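PDB 4EWP: 3-oxoacyl-[acyl-carrier-protein] synthase 3 from Micrococcus luteus NCTC 2665, which probably catalyses the first condensation of fatty acid synthesis, adding two carbons from malonyl-ACP to an acyl primer such as acetyl-CoA. Local coordinates for residues Ala21-Asn26 against Thr52-Thr57; Ser82-Val87 against Ile109-Ala114; Val296-Ile301 against Pro313-Arg318. All coordinates share one frame; numbering follows the deposited sequence.

Contact 1. Residues Ala21-Asn26 against Thr52-Thr57; sequences AYRPAN and TRQRAT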
ATOM      1  N   ALA A  21      20.671  -1.398  -4.738  1.00 20.77           N
ATOM      2  CA  ALA A  21      20.552   0.045  -4.846  1.00 24.34           C
ATOM      3  C   ALA A  21      20.407   0.486  -6.298  1.00 26.47           C
ATOM      4  O   ALA A  21      20.987  -0.113  -7.207  1.00 23.63           O
ATOM      5  CB  ALA A  21      21.791   0.719  -4.220  1.00 25.03           C
ATOM      6  N   TYR A  22      19.628   1.536  -6.509  1.00 23.80           N
ATOM      7  CA  TYR A  22      19.665   2.248  -7.777  1.00 21.41           C
ATOM      8  C   TYR A  22      19.763   3.737  -7.467  1.00 22.57           C
ATOM      9  O   TYR A  22      18.930   4.295  -6.739  1.00 20.24           O
ATOM     10  CB  TYR A  22      18.420   1.954  -8.633  1.00 19.87           C
ATOM     11  CG  TYR A  22      18.504   2.562 -10.021  1.00 23.83           C
ATOM     12  CD1 TYR A  22      18.235   3.919 -10.238  1.00 23.70           C
ATOM     13  CD2 TYR A  22      18.864   1.789 -11.113  1.00 27.09           C
ATOM     14  CE1 TYR A  22      18.322   4.481 -11.513  1.00 27.35           C
ATOM     15  CE2 TYR A  22      18.952   2.336 -12.383  1.00 29.89           C
ATOM     16  CZ  TYR A  22      18.685   3.676 -12.579  1.00 31.97           C
ATOM     17  OH  TYR A  22      18.781   4.190 -13.852  1.00 35.27           O
ATOM     18  N   ARG A  23      20.790   4.367  -8.020  1.00 27.30           N
ATOM     19  CA  ARG A  23      21.045   5.781  -7.828  1.00 28.51           C
ATOM     20  C   ARG A  23      21.128   6.452  -9.184  1.00 29.58           C
ATOM     21  O   ARG A  23      22.017   6.142  -9.972  1.00 30.60           O
ATOM     22  CB  ARG A  23      22.381   5.991  -7.112  1.00 27.74           C
ATOM     23  CG  ARG A  23      22.391   5.543  -5.666  1.00 26.95           C
ATOM     24  CD  ARG A  23      23.707   5.928  -5.014  1.00 26.29           C
ATOM     25  NE  ARG A  23      23.889   5.260  -3.733  1.00 26.28           N
ATOM     26  CZ  ARG A  23      23.501   5.772  -2.567  1.00 31.05           C
ATOM     27  NH1 ARG A  23      22.898   6.962  -2.531  1.00 21.51           N
ATOM     28  NH2 ARG A  23      23.722   5.101  -1.436  1.00 29.66           N
ATOM     29  N   PRO A  24      20.202   7.382  -9.460  1.00 27.24           N
ATOM     30  CA  PRO A  24      20.290   8.189 -10.683  1.00 27.12           C
ATOM     31  C   PRO A  24      21.663   8.853 -10.798  1.00 28.60           C
ATOM     32  O   PRO A  24      22.221   9.266  -9.783  1.00 32.92           O
ATOM     33  CB  PRO A  24      19.200   9.237 -10.478  1.00 24.17           C
ATOM     34  CG  PRO A  24      18.173   8.511  -9.629  1.00 23.72           C
ATOM     35  CD  PRO A  24      18.989   7.678  -8.678  1.00 23.58           C
ATOM     36  N   ALA A  25      22.193   8.951 -12.014  1.00 29.30           N
ATOM     37  CA  ALA A  25      23.521   9.514 -12.230  1.00 31.50           C
ATOM     38  C   ALA A  25      23.543  11.029 -12.097  1.00 37.06           C
ATOM     39  O   ALA A  25      24.610  11.632 -11.945  1.00 31.51           O
ATOM     40  CB  ALA A  25      24.073   9.092 -13.594  1.00 31.78           C
ATOM     41  N   ASN A  26      22.373  11.651 -12.167  1.00 36.04           N
ATOM     42  CA  ASN A  26      22.309  13.107 -12.064  1.00 37.62           C
ATOM     43  C   ASN A  26      22.349  13.568 -10.608  1.00 40.00           C
ATOM     44  O   ASN A  26      21.374  13.437  -9.869  1.00 39.92           O
ATOM     45  CB  ASN A  26      21.068  13.662 -12.781  1.00 35.84           C
ATOM     46  CG  ASN A  26      21.163  15.153 -13.029  1.00 38.03           C
ATOM     47  OD1 ASN A  26      22.235  15.738 -12.893  1.00 43.51           O
ATOM     48  ND2 ASN A  26      20.044  15.780 -13.393  1.00 34.92           N
ATOM     49  N   THR A  52      24.614  17.600  -2.869  1.00 32.72           N
ATOM     50  CA  THR A  52      23.931  17.212  -4.089  1.00 35.04           C
ATOM     51  C   THR A  52      22.774  16.287  -3.731  1.00 36.97           C
ATOM     52  O   THR A  52      22.775  15.648  -2.664  1.00 35.22           O
ATOM     53  CB  THR A  52      24.882  16.476  -5.069  1.00 34.84           C
ATOM     54  OG1 THR A  52      25.292  15.224  -4.499  1.00 33.75           O
ATOM     55  CG2 THR A  52      26.123  17.315  -5.360  1.00 34.84           C
ATOM     56  N   ARG A  53      21.788  16.217  -4.622  1.00 34.72           N
ATOM     57  CA  ARG A  53      20.747  15.205  -4.519  1.00 32.33           C
ATOM     58  C   ARG A  53      20.570  14.469  -5.851  1.00 31.31           C
ATOM     59  O   ARG A  53      20.745  15.046  -6.932  1.00 27.19           O
ATOM     60  CB  ARG A  53      19.419  15.802  -4.028  1.00 31.41           C
ATOM     61  CG  ARG A  53      18.647  16.630  -5.060  1.00 31.49           C
ATOM     62  CD  ARG A  53      19.214  18.026  -5.203  1.00 33.21           C
ATOM     63  NE  ARG A  53      19.095  18.809  -3.970  1.00 34.04           N
ATOM     64  CZ  ARG A  53      20.025  19.653  -3.523  1.00 33.56           C
ATOM     65  NH1 ARG A  53      19.824  20.330  -2.397  1.00 32.14           N
ATOM     66  NH2 ARG A  53      21.153  19.835  -4.207  1.00 33.91           N
ATOM     67  N   GLN A  54      20.257  13.183  -5.752  1.00 27.38           N
ATOM     68  CA  GLN A  54      19.942  12.363  -6.911  1.00 27.35           C
ATOM     69  C   GLN A  54      18.669  12.870  -7.565  1.00 28.38           C
ATOM     70  O   GLN A  54      17.645  13.028  -6.906  1.00 27.84           O
ATOM     71  CB  GLN A  54      19.774  10.902  -6.479  1.00 23.43           C
ATOM     72  CG  GLN A  54      21.089  10.296  -6.038  1.00 25.05           C
ATOM     73  CD  GLN A  54      20.951   9.065  -5.173  1.00 25.57           C
ATOM     74  OE1 GLN A  54      21.944   8.578  -4.627  1.00 26.07           O
ATOM     75  NE2 GLN A  54      19.729   8.549  -5.041  1.00 23.98           N
ATOM     76  N   ARG A  55      18.738  13.151  -8.861  1.00 27.77           N
ATOM     77  CA  ARG A  55      17.552  13.543  -9.606  1.00 30.11           C
ATOM     78  C   ARG A  55      17.392  12.648 -10.837  1.00 32.70           C
ATOM     79  O   ARG A  55      18.261  12.593 -11.705  1.00 37.57           O
ATOM     80  CB  ARG A  55      17.591  15.035  -9.969  1.00 26.71           C
ATOM     81  CG  ARG A  55      17.317  15.965  -8.774  1.00 28.49           C
ATOM     82  CD  ARG A  55      15.956  15.639  -8.143  1.00 30.43           C
ATOM     83  NE  ARG A  55      15.645  16.424  -6.950  1.00 31.00           N
ATOM     84  CZ  ARG A  55      15.240  17.700  -6.962  1.00 37.05           C
ATOM     85  NH1 ARG A  55      15.112  18.362  -8.107  1.00 37.01           N
ATOM     86  NH2 ARG A  55      14.971  18.324  -5.816  1.00 37.04           N
ATOM     87  N   ALA A  56      16.277  11.927 -10.881  1.00 29.26           N
ATOM     88  CA  ALA A  56      16.015  10.960 -11.938  1.00 27.20           C
ATOM     89  C   ALA A  56      15.557  11.637 -13.209  1.00 27.29           C
ATOM     90  O   ALA A  56      14.900  12.675 -13.163  1.00 26.53           O
ATOM     91  CB  ALA A  56      14.954   9.947 -11.474  1.00 22.03           C
ATOM     92  N   THR A  57      15.903  11.038 -14.345  1.00 30.23           N
ATOM     93  CA  THR A  57      15.398  11.482 -15.639  1.00 30.80           C
ATOM     94  C   THR A  57      13.984  10.941 -15.836  1.00 31.48           C
ATOM     95  O   THR A  57      13.499  10.167 -15.016  1.00 30.50           O
ATOM     96  CB  THR A  57      16.273  10.970 -16.789  1.00 31.96           C
ATOM     97  OG1 THR A  57      16.257   9.538 -16.802  1.00 27.83           O
ATOM     98  CG2 THR A  57      17.705  11.441 -16.620  1.00 34.39           C
TER
HETATM   99  O   HOH W   1      19.640  10.735 -13.419  1.00 28.70           O

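Contact 2. Residues Ser82-Val87 against Ile109-Ala114; sequences SDLDAV and IGATPA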
ATOM      1  N   SER A  82      12.356 -15.878  -9.650  1.00 22.21           N
ATOM      2  CA  SER A  82      11.426 -16.962  -9.361  1.00 21.78           C
ATOM      3  C   SER A  82      11.567 -17.540  -7.961  1.00 24.10           C
ATOM      4  O   SER A  82      10.697 -18.280  -7.509  1.00 27.48           O
ATOM      5  CB  SER A  82      11.550 -18.067 -10.410  1.00 24.97           C
ATOM      6  OG  SER A  82      12.910 -18.395 -10.640  1.00 29.14           O
ATOM      7  N   ASP A  83      12.662 -17.219  -7.277  1.00 23.99           N
ATOM      8  CA  ASP A  83      12.811 -17.630  -5.887  1.00 23.77           C
ATOM      9  C   ASP A  83      11.994 -16.770  -4.918  1.00 25.58           C
ATOM     10  O   ASP A  83      11.803 -17.158  -3.768  1.00 26.54           O
ATOM     11  CB  ASP A  83      14.283 -17.632  -5.466  1.00 25.51           C
ATOM     12  CG  ASP A  83      15.099 -18.681  -6.215  1.00 27.14           C
ATOM     13  OD1 ASP A  83      14.648 -19.848  -6.282  1.00 27.60           O
ATOM     14  OD2 ASP A  83      16.174 -18.333  -6.749  1.00 24.86           O
ATOM     15  N   LEU A  84      11.507 -15.620  -5.375  1.00 15.72           N
ATOM     16  CA  LEU A  84      10.746 -14.735  -4.490  1.00 20.55           C
ATOM     17  C   LEU A  84       9.293 -15.200  -4.280  1.00 22.30           C
ATOM     18  O   LEU A  84       8.644 -15.650  -5.212  1.00 25.63           O
ATOM     19  CB  LEU A  84      10.759 -13.301  -5.024  1.00 17.00           C
ATOM     20  CG  LEU A  84      12.111 -12.614  -5.207  1.00 19.00           C
ATOM     21  CD1 LEU A  84      11.921 -11.348  -6.033  1.00 17.61           C
ATOM     22  CD2 LEU A  84      12.823 -12.317  -3.862  1.00 14.32           C
ATOM     23  N   ASP A  85       8.787 -15.072  -3.055  1.00 20.96           N
ATOM     24  CA  ASP A  85       7.439 -15.514  -2.720  1.00 21.57           C
ATOM     25  C   ASP A  85       6.531 -14.314  -2.501  1.00 23.45           C
ATOM     26  O   ASP A  85       5.329 -14.488  -2.311  1.00 21.47           O
ATOM     27  CB  ASP A  85       7.439 -16.348  -1.433  1.00 25.35           C
ATOM     28  CG  ASP A  85       8.373 -17.521  -1.501  1.00 37.54           C
ATOM     29  OD1 ASP A  85       8.536 -18.093  -2.601  1.00 41.91           O
ATOM     30  OD2 ASP A  85       8.950 -17.872  -0.450  1.00 40.22           O
ATOM     31  N   ALA A  86       7.111 -13.109  -2.494  1.00 18.95           N
ATOM     32  CA  ALA A  86       6.347 -11.871  -2.330  1.00 17.89           C
ATOM     33  C   ALA A  86       7.180 -10.658  -2.713  1.00 19.63           C
ATOM     34  O   ALA A  86       8.406 -10.669  -2.569  1.00 21.69           O
ATOM     35  CB  ALA A  86       5.851 -11.733  -0.902  1.00 11.49           C
ATOM     36  N   VAL A  87       6.511  -9.616  -3.192  1.00 13.20           N
ATOM     37  CA  VAL A  87       7.177  -8.407  -3.647  1.00 15.98           C
ATOM     38  C   VAL A  87       6.449  -7.240  -3.015  1.00 20.53           C
ATOM     39  O   VAL A  87       5.266  -7.051  -3.264  1.00 18.82           O
ATOM     40  CB  VAL A  87       7.097  -8.246  -5.191  1.00 18.04           C
ATOM     41  CG1 VAL A  87       7.656  -6.914  -5.619  1.00 13.55           C
ATOM     42  CG2 VAL A  87       7.821  -9.385  -5.909  1.00 13.79           C
ATOM     43  N   ILE A 109      11.233  -8.648 -13.127  1.00 23.11           N
ATOM     44  CA  ILE A 109      12.352  -9.374 -12.533  1.00 24.65           C
ATOM     45  C   ILE A 109      12.137 -10.872 -12.545  1.00 27.12           C
ATOM     46  O   ILE A 109      12.949 -11.615 -12.009  1.00 25.05           O
ATOM     47  CB  ILE A 109      12.675  -8.923 -11.090  1.00 26.13           C
ATOM     48  CG1 ILE A 109      11.550  -9.324 -10.128  1.00 24.14           C
ATOM     49  CG2 ILE A 109      12.977  -7.424 -11.051  1.00 25.08           C
ATOM     50  CD1 ILE A 109      11.726  -8.784  -8.719  1.00 23.51           C
ATOM     51  N   GLY A 110      11.045 -11.324 -13.150  1.00 25.87           N
ATOM     52  CA  GLY A 110      10.826 -12.757 -13.266  1.00 24.01           C
ATOM     53  C   GLY A 110      10.275 -13.435 -12.020  1.00 22.79           C
ATOM     54  O   GLY A 110      10.432 -14.651 -11.860  1.00 27.40           O
ATOM     55  N   ALA A 111       9.614 -12.659 -11.156  1.00 18.03           N
ATOM     56  CA  ALA A 111       9.001 -13.176  -9.923  1.00 17.54           C
ATOM     57  C   ALA A 111       7.573 -13.720 -10.078  1.00 21.39           C
ATOM     58  O   ALA A 111       7.032 -14.313  -9.132  1.00 20.38           O
ATOM     59  CB  ALA A 111       9.015 -12.111  -8.840  1.00 15.39           C
ATOM     60  N   THR A 112       6.949 -13.499 -11.236  1.00 19.65           N
ATOM     61  CA  THR A 112       5.622 -14.056 -11.473  1.00 20.26           C
ATOM     62  C   THR A 112       5.664 -15.545 -11.143  1.00 23.33           C
ATOM     63  O   THR A 112       6.600 -16.237 -11.530  1.00 29.49           O
ATOM     64  CB  THR A 112       5.173 -13.847 -12.927  1.00 20.51           C
ATOM     65  OG1 THR A 112       5.224 -12.455 -13.233  1.00 18.40           O
ATOM     66  CG2 THR A 112       3.723 -14.347 -13.146  1.00 18.30           C
ATOM     67  N   PRO A 113       4.639 -16.048 -10.440  1.00 23.49           N
ATOM     68  CA  PRO A 113       3.420 -15.324 -10.068  1.00 19.30           C
ATOM     69  C   PRO A 113       3.360 -14.863  -8.610  1.00 21.34           C
ATOM     70  O   PRO A 113       2.249 -14.772  -8.062  1.00 24.22           O
ATOM     71  CB  PRO A 113       2.334 -16.385 -10.304  1.00 18.34           C
ATOM     72  CG  PRO A 113       3.003 -17.645  -9.817  1.00 21.81           C
ATOM     73  CD  PRO A 113       4.497 -17.495 -10.179  1.00 25.32           C
ATOM     74  N   ALA A 114       4.496 -14.534  -7.996  1.00 17.54           N
ATOM     75  CA  ALA A 114       4.473 -14.024  -6.618  1.00 15.82           C
ATOM     76  C   ALA A 114       3.487 -12.865  -6.414  1.00 15.77           C
ATOM     77  O   ALA A 114       3.335 -12.002  -7.289  1.00 15.67           O
ATOM     78  CB  ALA A 114       5.861 -13.624  -6.164  1.00 13.24           C
TER
HETATM   79  O   HOH W   2       7.998 -16.471  -8.016  1.00 25.62           O

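Contact 3. Residues Val296-Ile301 against Pro313-Arg318; sequences VVARDI and PLAMHR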
ATOM      1  N   VAL A 296      29.066   3.316  13.331  1.00 29.58           N
ATOM      2  CA  VAL A 296      29.092   4.077  12.092  1.00 31.16           C
ATOM      3  C   VAL A 296      27.704   4.670  11.842  1.00 33.63           C
ATOM      4  O   VAL A 296      26.717   3.941  11.790  1.00 31.49           O
ATOM      5  CB  VAL A 296      29.494   3.180  10.904  1.00 31.85           C
ATOM      6  CG1 VAL A 296      29.530   3.984   9.614  1.00 31.21           C
ATOM      7  CG2 VAL A 296      30.843   2.518  11.172  1.00 33.06           C
ATOM      8  N   VAL A 297      27.634   5.993  11.702  1.00 31.16           N
ATOM      9  CA  VAL A 297      26.385   6.680  11.408  1.00 30.40           C
ATOM     10  C   VAL A 297      26.225   6.954   9.901  1.00 32.11           C
ATOM     11  O   VAL A 297      27.079   7.600   9.283  1.00 31.05           O
ATOM     12  CB  VAL A 297      26.306   8.008  12.179  1.00 28.06           C
ATOM     13  CG1 VAL A 297      25.071   8.787  11.786  1.00 24.00           C
ATOM     14  CG2 VAL A 297      26.335   7.747  13.681  1.00 28.35           C
ATOM     15  N   ALA A 298      25.138   6.453   9.311  1.00 29.16           N
ATOM     16  CA  ALA A 298      24.837   6.729   7.898  1.00 27.34           C
ATOM     17  C   ALA A 298      24.586   8.223   7.639  1.00 25.29           C
ATOM     18  O   ALA A 298      23.736   8.833   8.287  1.00 24.10           O
ATOM     19  CB  ALA A 298      23.633   5.913   7.440  1.00 24.46           C
ATOM     20  N   ARG A 299      25.302   8.802   6.685  1.00 26.98           N
ATOM     21  CA  ARG A 299      25.071  10.200   6.307  1.00 32.74           C
ATOM     22  C   ARG A 299      24.995  10.372   4.792  1.00 31.77           C
ATOM     23  O   ARG A 299      25.370  11.412   4.255  1.00 35.97           O
ATOM     24  CB  ARG A 299      26.165  11.115   6.877  1.00 32.59           C
ATOM     25  CG  ARG A 299      26.289  11.078   8.385  1.00 32.53           C
ATOM     26  CD  ARG A 299      27.289  12.108   8.905  1.00 37.62           C
ATOM     27  NE  ARG A 299      27.729  11.720  10.238  1.00 40.83           N
ATOM     28  CZ  ARG A 299      27.149  12.146  11.343  1.00 37.54           C
ATOM     29  NH1 ARG A 299      26.150  12.992  11.247  1.00 37.73           N
ATOM     30  NH2 ARG A 299      27.569  11.745  12.530  1.00 39.39           N
ATOM     31  N   ASP A 300      24.521   9.340   4.109  1.00 27.42           N
ATOM     32  CA  ASP A 300      24.339   9.381   2.664  1.00 28.93           C
ATOM     33  C   ASP A 300      23.647  10.667   2.163  1.00 29.87           C
ATOM     34  O   ASP A 300      23.873  11.097   1.027  1.00 27.09           O
ATOM     35  CB  ASP A 300      23.520   8.163   2.217  1.00 26.00           C
ATOM     36  CG  ASP A 300      23.639   7.892   0.737  1.00 28.24           C
ATOM     37  OD1 ASP A 300      24.685   8.234   0.140  1.00 32.15           O
ATOM     38  OD2 ASP A 300      22.687   7.322   0.167  1.00 28.61           O
ATOM     39  N   ILE A 301      22.798  11.266   2.998  1.00 22.55           N
ATOM     40  CA  ILE A 301      22.029  12.451   2.602  1.00 25.02           C
ATOM     41  C   ILE A 301      22.856  13.567   1.927  1.00 30.21           C
ATOM     42  O   ILE A 301      22.341  14.286   1.069  1.00 28.80           O
ATOM     43  CB  ILE A 301      21.266  13.057   3.803  1.00 24.27           C
ATOM     44  CG1 ILE A 301      20.115  13.944   3.317  1.00 24.33           C
ATOM     45  CG2 ILE A 301      22.205  13.845   4.693  1.00 25.91           C
ATOM     46  CD1 ILE A 301      19.535  14.818   4.400  1.00 26.40           C
ATOM     47  N   PRO A 313      17.730   1.770   2.895  1.00 21.21           N
ATOM     48  CA  PRO A 313      18.502   0.733   2.196  1.00 19.91           C
ATOM     49  C   PRO A 313      19.624   1.323   1.343  1.00 22.96           C
ATOM     50  O   PRO A 313      20.691   0.706   1.248  1.00 22.27           O
ATOM     51  CB  PRO A 313      17.452   0.009   1.326  1.00 16.54           C
ATOM     52  CG  PRO A 313      16.267   0.969   1.239  1.00 18.34           C
ATOM     53  CD  PRO A 313      16.302   1.790   2.507  1.00 17.95           C
ATOM     54  N   LEU A 314      19.406   2.499   0.748  1.00 22.89           N
ATOM     55  CA  LEU A 314      20.483   3.160   0.008  1.00 25.75           C
ATOM     56  C   LEU A 314      21.686   3.435   0.917  1.00 25.85           C
ATOM     57  O   LEU A 314      22.834   3.185   0.537  1.00 28.89           O
ATOM     58  CB  LEU A 314      20.006   4.464  -0.648  1.00 27.17           C
ATOM     59  CG  LEU A 314      19.232   4.383  -1.967  1.00 22.54           C
ATOM     60  CD1 LEU A 314      18.830   5.776  -2.421  1.00 17.59           C
ATOM     61  CD2 LEU A 314      20.073   3.689  -3.053  1.00 20.50           C
ATOM     62  N   ALA A 315      21.418   3.935   2.121  1.00 23.64           N
ATOM     63  CA  ALA A 315      22.485   4.276   3.066  1.00 22.63           C
ATOM     64  C   ALA A 315      23.155   3.009   3.577  1.00 27.10           C
ATOM     65  O   ALA A 315      24.366   2.976   3.785  1.00 31.85           O
ATOM     66  CB  ALA A 315      21.935   5.082   4.227  1.00 20.54           C
ATOM     67  N   MET A 316      22.360   1.963   3.781  1.00 24.88           N
ATOM     68  CA  MET A 316      22.896   0.680   4.229  1.00 25.95           C
ATOM     69  C   MET A 316      23.847   0.139   3.175  1.00 28.71           C
ATOM     70  O   MET A 316      24.945  -0.352   3.487  1.00 27.32           O
ATOM     71  CB  MET A 316      21.768  -0.328   4.443  1.00 22.79           C
ATOM     72  CG  MET A 316      22.258  -1.660   4.960  1.00 22.73           C
ATOM     73  SD  MET A 316      20.965  -2.901   4.906  1.00 27.46           S
ATOM     74  CE  MET A 316      19.792  -2.214   6.077  1.00 26.47           C
ATOM     75  N   HIS A 317      23.410   0.238   1.921  1.00 25.25           N
ATOM     76  CA  HIS A 317      24.210  -0.198   0.786  1.00 23.16           C
ATOM     77  C   HIS A 317      25.547   0.540   0.743  1.00 27.82           C
ATOM     78  O   HIS A 317      26.599  -0.070   0.530  1.00 24.66           O
ATOM     79  CB  HIS A 317      23.432   0.010  -0.509  1.00 21.65           C
ATOM     80  CG  HIS A 317      24.135  -0.481  -1.738  1.00 25.08           C
ATOM     81  ND1 HIS A 317      25.091   0.264  -2.398  1.00 26.66           N
ATOM     82  CD2 HIS A 317      23.982  -1.621  -2.460  1.00 24.94           C
ATOM     83  CE1 HIS A 317      25.518  -0.407  -3.455  1.00 30.23           C
ATOM     84  NE2 HIS A 317      24.852  -1.550  -3.522  1.00 27.93           N
ATOM     85  N   ARG A 318      25.513   1.850   0.955  1.00 27.99           N
ATOM     86  CA  ARG A 318      26.739   2.628   0.949  1.00 25.32           C
ATOM     87  C   ARG A 318      27.623   2.286   2.143  1.00 27.71           C
ATOM     88  O   ARG A 318      28.838   2.235   2.018  1.00 28.49           O
ATOM     89  CB  ARG A 318      26.448   4.127   0.923  1.00 28.57           C
ATOM     90  CG  ARG A 318      27.709   4.988   0.949  1.00 27.83           C
ATOM     91  CD  ARG A 318      27.364   6.456   0.830  1.00 31.60           C
ATOM     92  NE  ARG A 318      28.556   7.303   0.814  1.00 37.17           N
ATOM     93  CZ  ARG A 318      28.535   8.623   0.652  1.00 37.69           C
ATOM     94  NH1 ARG A 318      27.382   9.253   0.484  1.00 36.17           N
ATOM     95  NH2 ARG A 318      29.669   9.313   0.661  1.00 39.06           N
TER

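Contact 1. Residues Ala21-Asn26 against Thr52-Thr57
Two oxygens grip NH1 of Arg23: OE1 of Gln54, at 2.8 Å from NH1, and OD2 of Asp300, which makes a salt bridge. The Gln54 bond is nearly straight, 161° at the hydrogen; OE1 lies in the guanidinium plane, and the donor lies in the carbonyl plane of the amide, although the two flat groups stand 79° apart. An extended run from CG to NE carries the arginine chain slantwise past the amide oxygen, with Arg23 CG 3.2 Å from Gln54 OE1. At the other corner of the amide, NE2 binds the backbone oxygen of Asp170, which fixes the flip of the group. With an alanine in place of Arg23, Gln54 OE1 would probably lose this donor and Asp300 one of its two cationic partners. Beside the amide, the ring of Pro24 lays CD 3.8 Å from Gln54 NE2 and turns CG to the methyl CB of Ala56, 4.0 Å away. The backbones join where Arg55 N donates to Asn26 O across 2.8 Å and Gln54 CA adds a longer CH...O contact to that oxygen. A water links Asn26 N to Arg55 O. The corner ties the loop after strand 13-22 to strand 52-54, which pairs with strand 27-29; Ala21 and Arg23 lean on helix 311-322, and helix 301-304 meets the side chains of Arg23 and Gln54.

Contact 2. Residues Ser82-Val87 against Ile109-Ala114
The backbones of Ser82-Val87 and Ile109-Ala114 come close at two places, with CA of Ser82 4.5 Å from CA of Ala111 and CA of Asp85 5.1 Å from CA of Ala114. They belong to a beta-alpha-beta unit of the thiolase fold: the first leads into and begins strand 86-90, and the second carries the chain from helix 101-108 to the neighbouring parallel strand 116-120. Gly110 closes that helix in a Schellman motif; its positive phi of 80° would press a side chain against the preceding carbonyl. Leu84 turns into the angle between the loops, where its CD1 meets CD1 of Ile109 at 3.7 Å, the two side chains crossing at about a right angle. With CG1 of Ile109 set between its backbone N and carbonyl carbon (chi1 68°), the extended remainder brings CD1 to this meeting. The methyl of Ala111 fills the next place, touching Leu84 CD1 and, at 4.2 Å from its CB, CG2 of Val87. Helix 62-76 and strand 144-152 pack against the same apolar group. Around the cis peptide before Pro113 the loop borders the second subunit, whose Ser192 OG hydrogen-bonds to Ala114 O. A water lies 2.6 Å from Ala111 O and also meets Leu84 O. Ala114 CB presses on the opposite backbone, 3.6 Å from Leu84 O.

Contact 3. Residues Val296-Ile301 against Pro313-Arg318
Asp300 meets helix 311-322 with nearly every atom of its side chain. CB rests 4.0 Å from the methyl CB of Ala315, which also touches CB of Ala298, two residues before Asp300, at 3.7 Å, so that a small helix residue fits against two neighbouring methyl and methylene groups. With CG anti to the backbone N (chi1 -162°), the carboxylate points across the helix, and its two oxygens go to different partners. OD2 lies 4.0 Å from Leu314 CB and has the guanidinium of Arg23 as its charged partner. OD1 receives NH1 of Arg318 at 2.9 Å, a salt bridge with an angle of 161° at the hydrogen. Helix 311-322 is a buried helix of the thiolase fold, lying between the two mixed sheets: Leu314 and His317 face strand 13-22 of one, while Ala315 and Met316 face strand 269-274 of the other. Arg318 reaches the carboxylate by a fully extended chain, and its CD passes 3.3 Å from the same OD1. That oxygen uses its anti lone pair and sits in the guanidinium plane, whereas the carboxylate itself stands 87° to that plane. The arginine is shared further: NE pairs with Glu322 and NH1 also with Asp303, several acidic partners that probably hold the guanidinium in place. The backbone oxygen of Ala298, on the loop after strand 296-297, takes NE2 of Gln276.

Along the chain the three contacts follow in series. Contacts 1 and 3 are neighbours, with centres 15 Å apart, and they touch: the methyl of Ala21 packs on Leu314 and His317, so the end of strand 13-22 from the first mixed sheet meets helix 311-322 of the C-terminal half. The side chain of Asn306, a predicted active-site residue, is about 7 Å from that of Arg53 and about 9 Å from that of Leu314. Contact 2 stands apart, its centre 26 Å from that of contact 1 and 27 Å from that of contact 3. It shares the first sheet with contact 1 but borders the second subunit. The set thus illustrates joining of halves centrally and strand connection toward the dimer interface.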